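PDB 5VPR: cysteine desulfurase from Elizabethkingia anophelis NUHP1, which probably removes sulfur from L-cysteine to give L-alanine, passing it to a sulfur carrier with the help of pyridoxal 5'-phosphate. Local coordinates for residues N187-D190 against E191-K195. Numbering follows the deposited sequence.
Sequences NPID and EIIRK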
loop_
_atom_site.group_PDB
_atom_site.type_symbol
_atom_site.label_atom_id
_atom_site.label_comp_id
_atom_site.label_asym_id
_atom_site.label_seq_id
_atom_site.Cartn_x
_atom_site.Cartn_y
_atom_site.Cartn_z
ATOM N N ASN A 187 4.190 5.585 -10.076
ATOM C CA ASN A 187 3.573 5.870 -11.362
ATOM C C ASN A 187 3.128 7.331 -11.440
ATOM O O ASN A 187 2.860 7.965 -10.416
ATOM C CB ASN A 187 2.390 4.940 -11.597
ATOM C CG ASN A 187 2.835 3.526 -11.908
ATOM O OD1 ASN A 187 3.738 3.325 -12.722
ATOM N ND2 ASN A 187 2.233 2.536 -11.236
ATOM N N PRO A 188 3.087 7.905 -12.642
ATOM C CA PRO A 188 2.767 9.338 -12.753
ATOM C C PRO A 188 1.263 9.592 -12.664
ATOM O O PRO A 188 0.569 9.909 -13.656
ATOM C CB PRO A 188 3.363 9.696 -14.117
ATOM C CG PRO A 188 3.197 8.445 -14.908
ATOM C CD PRO A 188 3.497 7.334 -13.938
ATOM N N ILE A 189 0.752 9.472 -11.434
ATOM C CA ILE A 189 -0.696 9.532 -11.184
ATOM C C ILE A 189 -1.293 10.873 -11.611
ATOM O O ILE A 189 -2.409 10.924 -12.153
ATOM C CB ILE A 189 -0.978 9.244 -9.702
ATOM C CG1 ILE A 189 -0.681 7.782 -9.397
ATOM C CG2 ILE A 189 -2.428 9.531 -9.355
ATOM C CD1 ILE A 189 -1.394 6.840 -10.309
ATOM N N ASP A 190 -0.590 11.983 -11.350
ATOM C CA ASP A 190 -1.184 13.293 -11.642
ATOM C C ASP A 190 -1.318 13.516 -13.142
ATOM O O ASP A 190 -2.314 14.085 -13.612
ATOM C CB ASP A 190 -0.357 14.414 -11.016
ATOM C CG ASP A 190 -0.481 14.452 -9.505
ATOM O OD1 ASP A 190 -1.388 13.778 -8.962
ATOM O OD2 ASP A 190 0.330 15.153 -8.860
ATOM N N GLU A 191 -0.322 13.078 -13.906
ATOM C CA GLU A 191 -0.406 13.155 -15.359
ATOM C C GLU A 191 -1.497 12.236 -15.898
ATOM O O GLU A 191 -2.241 12.614 -16.810
ATOM C CB GLU A 191 0.948 12.786 -15.955
ATOM C CG GLU A 191 1.076 13.042 -17.429
ATOM C CD GLU A 191 2.417 12.583 -17.931
ATOM O OE1 GLU A 191 2.565 12.360 -19.153
ATOM O OE2 GLU A 191 3.317 12.423 -17.076
ATOM N N ILE A 192 -1.612 11.026 -15.338
ATOM C CA ILE A 192 -2.644 10.085 -15.779
ATOM C C ILE A 192 -4.038 10.660 -15.535
ATOM O O ILE A 192 -4.894 10.658 -16.426
ATOM C CB ILE A 192 -2.474 8.727 -15.068
ATOM C CG1 ILE A 192 -1.174 8.041 -15.496
ATOM C CG2 ILE A 192 -3.695 7.827 -15.312
ATOM C CD1 ILE A 192 -0.855 6.767 -14.674
ATOM N N ILE A 193 -4.288 11.156 -14.317
ATOM C CA ILE A 193 -5.595 11.709 -13.973
ATOM C C ILE A 193 -5.929 12.897 -14.868
ATOM O O ILE A 193 -7.045 13.007 -15.383
ATOM C CB ILE A 193 -5.633 12.089 -12.484
ATOM C CG1 ILE A 193 -5.661 10.820 -11.622
ATOM C CG2 ILE A 193 -6.864 12.926 -12.171
ATOM C CD1 ILE A 193 -5.600 11.108 -10.149
ATOM N N ARG A 194 -4.958 13.787 -15.089
ATOM C CA ARG A 194 -5.171 14.901 -16.006
ATOM C C ARG A 194 -5.598 14.401 -17.383
ATOM O O ARG A 194 -6.550 14.923 -17.973
ATOM C CB ARG A 194 -3.898 15.749 -16.105
ATOM C CG ARG A 194 -4.155 17.235 -16.073
ATOM C CD ARG A 194 -2.866 18.050 -16.237
ATOM N NE ARG A 194 -1.799 17.544 -15.377
ATOM C CZ ARG A 194 -0.685 16.983 -15.831
ATOM N NH1 ARG A 194 -0.491 16.880 -17.141
ATOM N NH2 ARG A 194 0.236 16.539 -14.980
ATOM N N LYS A 195 -4.903 13.385 -17.913
ATOM C CA LYS A 195 -5.303 12.821 -19.202
ATOM C C LYS A 195 -6.703 12.225 -19.145
ATOM O O LYS A 195 -7.506 12.432 -20.065
ATOM C CB LYS A 195 -4.319 11.752 -19.668
ATOM C CG LYS A 195 -2.947 12.236 -20.102
ATOM C CD LYS A 195 -2.008 11.023 -20.252
ATOM C CE LYS A 195 -0.629 11.408 -20.798
ATOM N NZ LYS A 195 -0.742 12.231 -22.035
#
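Ile189 and Ile193, one turn apart at the start of helix 189-199, interlock on its buried side: the CG2 branch of Ile189 meets CD1 of Ile193 at 3.6 Å, the two side chains crossing obliquely. In Ile193 CG1 lies beside the backbone N (chi1 -71°), turned back to the preceding turn, and the straight chi2 extends CD1 to that branch. Ile189 turns its other arm toward Ile192, where the CD1 atoms of Ile189 and Ile192 lie 4.4 Å apart. CG1 of Ile192 sits 3.1 Å from Pro188 O, tight against the backbone, while the Pro188 ring borders CD1 of Ile192 more loosely. Branched, wholly apolar isoleucines suit this side, because Val176 of strand 171-177 packs on Ile189 and Ile192, and Ile206 and Ile204 of strand 203-207 pack on Ile189 and Ile193 respectively.

Pro188 suits the N-cap position, where its lack of an N-H costs the helix nothing; it centres an inverse gamma turn, closed by a weak bond from Ile189 N to Asn187 O. Pro188 O accepts a hydrogen bond from Ile192 N at 3.0 Å, almost in line with the C=O bond. The same i to i+4 bonding continues from Ile193 N to Ile189 O and from Arg194 N to Asp190 O. On the exposed side Arg194 bends at chi3 (-47°), laying one guanidinium face over Asp190 O. With Asp190 OD2 and Arg194 NH2 6.3 Å apart, any attraction is probably mild, and the start of this beta-alpha-beta helix seems to rely mainly on backbone bonds and apolar packing.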